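PDB 3IWA: FAD-dependent pyridine nucleotide-disulphide oxidoreductase from Desulfovibrio vulgaris, which probably uses FAD to pass electrons from a reduced nicotinamide nucleotide to a disulphide or other acceptor not yet identified. Local coordinates for residues Q206-D211 with Q403-L408; M386-V391 with M447-V452. One frame throughout, in Å; residues are numbered along the deposited sequence.

Interaction 1: residues Q206-D211 with Q403-L408; sequences QMLRHD and QGFSTL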
ATOM      1  N   GLN A 206     -14.031 -16.029 -11.570  1.00 43.37           N
ATOM      2  CA  GLN A 206     -13.824 -16.826 -12.792  1.00 44.08           C
ATOM      3  C   GLN A 206     -12.380 -16.799 -13.231  1.00 44.39           C
ATOM      4  O   GLN A 206     -11.867 -17.777 -13.793  1.00 44.41           O
ATOM      5  CB  GLN A 206     -14.635 -16.312 -13.984  1.00 44.57           C
ATOM      6  CG  GLN A 206     -16.121 -16.105 -13.802  1.00 47.35           C
ATOM      7  CD  GLN A 206     -16.871 -17.341 -13.378  1.00 51.34           C
ATOM      8  OE1 GLN A 206     -16.470 -18.484 -13.671  1.00 53.11           O
ATOM      9  NE2 GLN A 206     -17.986 -17.121 -12.678  1.00 52.31           N
ATOM     10  N   MET A 207     -11.731 -15.660 -13.046  1.00 44.43           N
ATOM     11  CA  MET A 207     -10.315 -15.584 -13.332  1.00 45.57           C
ATOM     12  C   MET A 207      -9.576 -16.604 -12.458  1.00 45.02           C
ATOM     13  O   MET A 207      -8.713 -17.325 -12.925  1.00 45.79           O
ATOM     14  CB  MET A 207      -9.764 -14.158 -13.101  1.00 46.29           C
ATOM     15  CG  MET A 207     -10.192 -13.041 -14.123  1.00 49.57           C
ATOM     16  SD  MET A 207      -9.911 -13.482 -15.866  1.00 53.41           S
ATOM     17  CE  MET A 207     -11.305 -14.505 -16.251  1.00 55.79           C
ATOM     18  N   LEU A 208      -9.911 -16.667 -11.181  1.00 44.53           N
ATOM     19  CA  LEU A 208      -9.219 -17.597 -10.294  1.00 44.07           C
ATOM     20  C   LEU A 208      -9.609 -19.025 -10.683  1.00 43.73           C
ATOM     21  O   LEU A 208      -8.762 -19.904 -10.700  1.00 43.53           O
ATOM     22  CB  LEU A 208      -9.502 -17.312  -8.811  1.00 43.10           C
ATOM     23  CG  LEU A 208      -8.907 -16.072  -8.142  1.00 43.05           C
ATOM     24  CD1 LEU A 208      -9.590 -14.747  -8.627  1.00 43.14           C
ATOM     25  CD2 LEU A 208      -9.024 -16.193  -6.613  1.00 39.74           C
ATOM     26  N   ARG A 209     -10.879 -19.240 -10.998  1.00 44.00           N
ATOM     27  CA  ARG A 209     -11.358 -20.557 -11.430  1.00 45.03           C
ATOM     28  C   ARG A 209     -10.541 -21.071 -12.610  1.00 46.27           C
ATOM     29  O   ARG A 209     -10.117 -22.235 -12.594  1.00 46.28           O
ATOM     30  CB  ARG A 209     -12.849 -20.548 -11.782  1.00 44.53           C
ATOM     31  CG  ARG A 209     -13.434 -21.940 -11.993  1.00 43.47           C
ATOM     32  CD  ARG A 209     -14.945 -21.914 -12.262  1.00 42.55           C
ATOM     33  NE  ARG A 209     -15.480 -23.261 -12.553  1.00 40.19           N
ATOM     34  CZ  ARG A 209     -16.697 -23.692 -12.235  1.00 40.80           C
ATOM     35  NH1 ARG A 209     -17.589 -22.933 -11.621  1.00 38.50           N
ATOM     36  NH2 ARG A 209     -17.029 -24.942 -12.506  1.00 47.33           N
ATOM     37  N   HIS A 210     -10.262 -20.197 -13.582  1.00 47.94           N
ATOM     38  CA  HIS A 210      -9.560 -20.602 -14.804  1.00 49.25           C
ATOM     39  C   HIS A 210      -8.146 -20.987 -14.489  1.00 49.72           C
ATOM     40  O   HIS A 210      -7.645 -21.961 -15.044  1.00 50.04           O
ATOM     41  CB  HIS A 210      -9.528 -19.505 -15.868  1.00 49.99           C
ATOM     42  CG  HIS A 210      -8.706 -19.859 -17.081  1.00 52.63           C
ATOM     43  ND1 HIS A 210      -7.536 -19.203 -17.408  1.00 54.61           N
ATOM     44  CD2 HIS A 210      -8.882 -20.809 -18.035  1.00 55.36           C
ATOM     45  CE1 HIS A 210      -7.043 -19.715 -18.523  1.00 56.24           C
ATOM     46  NE2 HIS A 210      -7.829 -20.703 -18.912  1.00 57.09           N
ATOM     47  N   ASP A 211      -7.493 -20.211 -13.626  1.00 49.59           N
ATOM     48  CA  ASP A 211      -6.160 -20.549 -13.205  1.00 49.73           C
ATOM     49  C   ASP A 211      -6.167 -21.982 -12.702  1.00 49.79           C
ATOM     50  O   ASP A 211      -5.269 -22.738 -13.044  1.00 50.02           O
ATOM     51  CB  ASP A 211      -5.623 -19.576 -12.147  1.00 49.98           C
ATOM     52  CG  ASP A 211      -4.140 -19.827 -11.808  1.00 51.02           C
ATOM     53  OD1 ASP A 211      -3.860 -20.791 -11.073  1.00 54.49           O
ATOM     54  OD2 ASP A 211      -3.242 -19.078 -12.255  1.00 51.78           O
ATOM     55  N   GLN A 403     -10.760  -5.643  -4.561  1.00 33.55           N
ATOM     56  CA  GLN A 403     -10.146  -6.910  -4.888  1.00 34.50           C
ATOM     57  C   GLN A 403      -9.459  -6.887  -6.244  1.00 36.01           C
ATOM     58  O   GLN A 403      -9.703  -6.044  -7.032  1.00 37.21           O
ATOM     59  CB  GLN A 403     -11.183  -7.997  -4.935  1.00 33.91           C
ATOM     60  CG  GLN A 403     -11.923  -8.227  -3.658  1.00 33.14           C
ATOM     61  CD  GLN A 403     -13.063  -7.340  -3.514  1.00 32.04           C
ATOM     62  OE1 GLN A 403     -13.770  -7.097  -4.474  1.00 34.72           O
ATOM     63  NE2 GLN A 403     -13.291  -6.840  -2.300  1.00 32.21           N
ATOM     64  N   GLY A 404      -8.608  -7.852  -6.529  1.00 38.24           N
ATOM     65  CA  GLY A 404      -7.950  -7.878  -7.810  1.00 39.50           C
ATOM     66  C   GLY A 404      -7.338  -9.213  -8.161  1.00 40.96           C
ATOM     67  O   GLY A 404      -7.222 -10.102  -7.307  1.00 41.18           O
ATOM     68  N   PHE A 405      -6.912  -9.322  -9.417  1.00 41.86           N
ATOM     69  CA  PHE A 405      -6.190 -10.484  -9.886  1.00 43.32           C
ATOM     70  C   PHE A 405      -5.114 -10.046 -10.870  1.00 44.28           C
ATOM     71  O   PHE A 405      -5.311  -9.117 -11.646  1.00 43.46           O
ATOM     72  CB  PHE A 405      -7.178 -11.465 -10.524  1.00 43.75           C
ATOM     73  CG  PHE A 405      -6.554 -12.717 -11.066  1.00 44.22           C
ATOM     74  CD1 PHE A 405      -6.548 -13.878 -10.324  1.00 44.57           C
ATOM     75  CD2 PHE A 405      -6.023 -12.742 -12.332  1.00 45.27           C
ATOM     76  CE1 PHE A 405      -6.028 -15.048 -10.826  1.00 43.80           C
ATOM     77  CE2 PHE A 405      -5.476 -13.915 -12.840  1.00 46.50           C
ATOM     78  CZ  PHE A 405      -5.483 -15.068 -12.076  1.00 44.72           C
ATOM     79  N   SER A 406      -3.965 -10.701 -10.797  1.00 46.07           N
ATOM     80  CA  SER A 406      -2.834 -10.398 -11.667  1.00 47.89           C
ATOM     81  C   SER A 406      -1.850 -11.562 -11.772  1.00 49.64           C
ATOM     82  O   SER A 406      -1.681 -12.319 -10.840  1.00 49.48           O
ATOM     83  CB  SER A 406      -2.055  -9.181 -11.142  1.00 47.44           C
ATOM     84  OG  SER A 406      -1.096  -8.756 -12.113  1.00 47.63           O
ATOM     85  N   THR A 407      -1.148 -11.644 -12.896  1.00 51.77           N
ATOM     86  CA  THR A 407       0.016 -12.522 -13.013  1.00 53.07           C
ATOM     87  C   THR A 407       1.214 -11.899 -12.299  1.00 53.50           C
ATOM     88  O   THR A 407       2.190 -12.573 -11.981  1.00 53.88           O
ATOM     89  CB  THR A 407       0.338 -12.794 -14.479  1.00 53.44           C
ATOM     90  OG1 THR A 407       0.510 -11.546 -15.154  1.00 55.65           O
ATOM     91  CG2 THR A 407      -0.825 -13.579 -15.147  1.00 54.12           C
ATOM     92  N   LEU A 408       1.141 -10.607 -12.026  1.00 53.79           N
ATOM     93  CA  LEU A 408       2.184  -9.975 -11.240  1.00 54.07           C
ATOM     94  C   LEU A 408       1.731  -9.874  -9.789  1.00 53.22           C
ATOM     95  O   LEU A 408       0.926  -8.999  -9.434  1.00 53.93           O
ATOM     96  CB  LEU A 408       2.510  -8.604 -11.806  1.00 54.64           C
ATOM     97  CG  LEU A 408       2.691  -8.559 -13.329  1.00 57.03           C
ATOM     98  CD1 LEU A 408       1.870  -7.390 -13.900  1.00 60.11           C
ATOM     99  CD2 LEU A 408       4.173  -8.477 -13.766  1.00 58.03           C
TER
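With CG of F405 anti to the backbone N (chi1 180°), the phenyl ring stands out from its strand and reaches helix 202-214, where it meets M207 and L208. The two helix residues use different atoms on the ring. M207 lays its CB over one face: a CH-pi contact in which CB is 4.0 Å from the centroid of the F405 ring and 10° off the ring normal. Beyond CB the methionine chain bends (chi2 -52°) and leads its sulfur away from the strand, so the root of the side chain does the touching. L208 comes obliquely at the ring, sliding past F405 in the opposite direction, and its CD1 lies 3.6 Å from F405 CD1. The carbonyl of M207 adds a looser polar neighbour, its O being 4.0 Å from F405 CZ, while the same O accepts the backbone N-H of D211 one turn on. No hydrogen bond crosses between the two segments, and F405 contributes about half of the surface they bury, 91 of 173 Å². L204 of the same helix and A349 of strand 348-353 also pack on F405. D211 ties the helix to the sheet by another route, its carboxylate accepting from the backbone N of F345, E346 and G347 in the turn between strands 340-343 and 348-353. An aromatic side chain of an antiparallel sheet, packed against a helix of the pyridine nucleotide-disulphide oxidoreductase region, here joins that region to the C-terminal dimerisation domain.

Interaction 2: residues M386-V391 with M447-V452; sequences MTLQLV and MDIVNV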
ATOM      1  N   MET A 386      -3.682  -6.885 -15.441  1.00 51.70           N
ATOM      2  CA  MET A 386      -4.130  -6.596 -14.069  1.00 49.82           C
ATOM      3  C   MET A 386      -5.551  -6.088 -14.029  1.00 47.78           C
ATOM      4  O   MET A 386      -5.848  -5.158 -14.718  1.00 46.41           O
ATOM      5  CB  MET A 386      -3.260  -5.558 -13.333  1.00 49.88           C
ATOM      6  CG  MET A 386      -3.597  -5.588 -11.799  1.00 49.39           C
ATOM      7  SD  MET A 386      -2.776  -4.460 -10.705  1.00 46.38           S
ATOM      8  CE  MET A 386      -1.090  -4.822 -11.149  1.00 48.53           C
ATOM      9  N   THR A 387      -6.391  -6.708 -13.193  1.00 46.43           N
ATOM     10  CA  THR A 387      -7.746  -6.251 -12.893  1.00 45.75           C
ATOM     11  C   THR A 387      -7.910  -5.860 -11.426  1.00 44.25           C
ATOM     12  O   THR A 387      -7.545  -6.622 -10.533  1.00 44.82           O
ATOM     13  CB  THR A 387      -8.777  -7.354 -13.125  1.00 46.13           C
ATOM     14  OG1 THR A 387      -8.579  -7.938 -14.415  1.00 48.53           O
ATOM     15  CG2 THR A 387     -10.205  -6.806 -13.007  1.00 45.87           C
ATOM     16  N   LEU A 388      -8.483  -4.678 -11.205  1.00 42.27           N
ATOM     17  CA  LEU A 388      -8.970  -4.233  -9.916  1.00 40.29           C
ATOM     18  C   LEU A 388     -10.472  -4.057  -9.963  1.00 38.69           C
ATOM     19  O   LEU A 388     -11.011  -3.555 -10.950  1.00 36.49           O
ATOM     20  CB  LEU A 388      -8.401  -2.864  -9.542  1.00 39.99           C
ATOM     21  CG  LEU A 388      -6.923  -2.734  -9.255  1.00 41.62           C
ATOM     22  CD1 LEU A 388      -6.661  -1.312  -8.708  1.00 39.24           C
ATOM     23  CD2 LEU A 388      -6.459  -3.854  -8.286  1.00 41.92           C
ATOM     24  N   GLN A 389     -11.119  -4.375  -8.846  1.00 36.54           N
ATOM     25  CA  GLN A 389     -12.516  -4.091  -8.662  1.00 35.77           C
ATOM     26  C   GLN A 389     -12.656  -3.335  -7.349  1.00 35.31           C
ATOM     27  O   GLN A 389     -12.035  -3.704  -6.357  1.00 35.94           O
ATOM     28  CB  GLN A 389     -13.335  -5.394  -8.673  1.00 36.03           C
ATOM     29  CG  GLN A 389     -13.222  -6.216  -9.995  1.00 36.02           C
ATOM     30  CD  GLN A 389     -14.232  -7.408 -10.102  1.00 37.98           C
ATOM     31  OE1 GLN A 389     -14.494  -7.931 -11.189  1.00 41.61           O
ATOM     32  NE2 GLN A 389     -14.772  -7.821  -8.991  1.00 36.21           N
ATOM     33  N   LEU A 390     -13.448  -2.268  -7.362  1.00 34.60           N
ATOM     34  CA  LEU A 390     -13.587  -1.352  -6.266  1.00 34.61           C
ATOM     35  C   LEU A 390     -15.039  -1.351  -5.898  1.00 35.05           C
ATOM     36  O   LEU A 390     -15.892  -1.248  -6.789  1.00 35.38           O
ATOM     37  CB  LEU A 390     -13.151   0.059  -6.693  1.00 34.25           C
ATOM     38  CG  LEU A 390     -12.882   1.137  -5.631  1.00 34.19           C
ATOM     39  CD1 LEU A 390     -11.571   0.815  -4.875  1.00 29.10           C
ATOM     40  CD2 LEU A 390     -12.810   2.606  -6.259  1.00 30.52           C
ATOM     41  N   VAL A 391     -15.330  -1.486  -4.602  1.00 34.97           N
ATOM     42  CA  VAL A 391     -16.708  -1.609  -4.137  1.00 34.27           C
ATOM     43  C   VAL A 391     -17.090  -0.364  -3.422  1.00 34.90           C
ATOM     44  O   VAL A 391     -16.453   0.024  -2.470  1.00 35.37           O
ATOM     45  CB  VAL A 391     -16.913  -2.846  -3.220  1.00 34.79           C
ATOM     46  CG1 VAL A 391     -18.346  -3.004  -2.899  1.00 32.37           C
ATOM     47  CG2 VAL A 391     -16.402  -4.127  -3.890  1.00 31.38           C
ATOM     48  N   MET A 447      -1.566   7.667 -15.300  1.00 51.85           N
ATOM     49  CA  MET A 447      -1.757   7.519 -13.843  1.00 52.20           C
ATOM     50  C   MET A 447      -1.925   6.072 -13.360  1.00 50.43           C
ATOM     51  O   MET A 447      -2.180   5.149 -14.141  1.00 50.79           O
ATOM     52  CB  MET A 447      -2.884   8.417 -13.292  1.00 52.44           C
ATOM     53  CG  MET A 447      -4.213   8.359 -14.006  1.00 55.27           C
ATOM     54  SD  MET A 447      -5.078   9.956 -14.002  1.00 59.52           S
ATOM     55  CE  MET A 447      -5.193  10.346 -12.249  1.00 53.01           C
ATOM     56  N   ASP A 448      -1.720   5.901 -12.059  1.00 47.81           N
ATOM     57  CA  ASP A 448      -1.745   4.607 -11.414  1.00 45.79           C
ATOM     58  C   ASP A 448      -3.167   4.018 -11.448  1.00 43.89           C
ATOM     59  O   ASP A 448      -4.154   4.744 -11.371  1.00 42.84           O
ATOM     60  CB  ASP A 448      -1.256   4.756  -9.976  1.00 45.82           C
ATOM     61  CG  ASP A 448      -0.933   3.416  -9.318  1.00 46.33           C
ATOM     62  OD1 ASP A 448      -1.856   2.747  -8.811  1.00 41.57           O
ATOM     63  OD2 ASP A 448       0.259   3.056  -9.299  1.00 49.33           O
ATOM     64  N   ILE A 449      -3.246   2.700 -11.567  1.00 41.92           N
ATOM     65  CA  ILE A 449      -4.513   2.017 -11.686  1.00 40.72           C
ATOM     66  C   ILE A 449      -5.429   2.224 -10.504  1.00 39.32           C
ATOM     67  O   ILE A 449      -6.629   2.282 -10.678  1.00 38.78           O
ATOM     68  CB  ILE A 449      -4.331   0.518 -12.047  1.00 41.26           C
ATOM     69  CG1 ILE A 449      -5.701  -0.081 -12.422  1.00 41.61           C
ATOM     70  CG2 ILE A 449      -3.627  -0.236 -10.944  1.00 40.31           C
ATOM     71  CD1 ILE A 449      -5.674  -1.534 -12.811  1.00 41.68           C
ATOM     72  N   VAL A 450      -4.878   2.428  -9.312  1.00 38.25           N
ATOM     73  CA  VAL A 450      -5.700   2.701  -8.144  1.00 37.01           C
ATOM     74  C   VAL A 450      -6.455   4.026  -8.287  1.00 36.79           C
ATOM     75  O   VAL A 450      -7.635   4.106  -7.950  1.00 36.06           O
ATOM     76  CB  VAL A 450      -4.862   2.748  -6.848  1.00 36.81           C
ATOM     77  CG1 VAL A 450      -5.635   3.440  -5.741  1.00 35.45           C
ATOM     78  CG2 VAL A 450      -4.488   1.343  -6.422  1.00 37.66           C
ATOM     79  N   ASN A 451      -5.749   5.064  -8.731  1.00 36.02           N
ATOM     80  CA  ASN A 451      -6.366   6.359  -8.998  1.00 36.68           C
ATOM     81  C   ASN A 451      -7.397   6.214 -10.128  1.00 36.28           C
ATOM     82  O   ASN A 451      -8.471   6.771 -10.077  1.00 34.93           O
ATOM     83  CB  ASN A 451      -5.315   7.417  -9.418  1.00 37.15           C
ATOM     84  CG  ASN A 451      -4.290   7.754  -8.321  1.00 37.81           C
ATOM     85  OD1 ASN A 451      -3.119   7.918  -8.621  1.00 41.12           O
ATOM     86  ND2 ASN A 451      -4.734   7.882  -7.071  1.00 38.06           N
ATOM     87  N   VAL A 452      -7.050   5.460 -11.161  1.00 37.05           N
ATOM     88  CA  VAL A 452      -7.965   5.263 -12.285  1.00 37.97           C
ATOM     89  C   VAL A 452      -9.250   4.603 -11.770  1.00 38.56           C
ATOM     90  O   VAL A 452     -10.321   5.012 -12.143  1.00 40.27           O
ATOM     91  CB  VAL A 452      -7.286   4.473 -13.426  1.00 38.17           C
ATOM     92  CG1 VAL A 452      -8.312   4.067 -14.563  1.00 36.95           C
ATOM     93  CG2 VAL A 452      -6.087   5.292 -13.988  1.00 36.88           C
TER
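Strand 386-393 passes the first turn of helix 449-461 with L388 and V450 as the nearest pair of backbones, their CA atoms 7.9 Å apart, a gap bridged by side chains. In M386 and L388, two residues apart, the bond from CA to CB points toward the helix, and M386 SD lies 4.3 Å from I449 CG2. The branches of L388 and I449 cross obliquely: L388 CD1 lies 3.9 Å from I449 CG2, and L388 CG is 4.0 Å from I449 CD1. I449 can reach so far because CG1 is anti to the backbone N (chi1 -169°) and chi2 is also extended, carrying CD1 to 4.1 Å from the carbonyl O of M386. V450 touches with a single methyl, CG2, at 4.1 Å from L388 CD1. At the helix start D448 is the N-cap: its OD1 accepts from V450 N at 3.1 Å, on the anti side of the carboxylate, while OD2 forms a salt bridge with R415 of helix 409-423. N451 OD1 accepts from NE of R317 of the second subunit, and its ND2 bonds to the carbonyls of I432 and A435. The side-chain contacts across the pair are apolar, with no hydrogen bond between the segments, which implies cohesion by hydrophobic burial.

Strands 386-393 and 399-406 follow one another in the chain and lie side by side, antiparallel, in the same sheet, so interactions 1 and 2 are joined through its backbone. Q389 N is 2.8 Å from Q403 O, and F405 N is 3.0 Å from T387 O, both probable hydrogen bonds. Side chains meet as well, M386 CG lying 4.0 Å from S406 CB. The centres of the two contacts are about 15 Å apart. The general principle is that one sheet can meet helices of different parts of the chain: F405 meets helix 202-214, whereas M386 and L388 meet helix 449-461, whose N451 bonds to the second subunit. No flavin is among the ligands of this crystal, so neither contact can be measured against it.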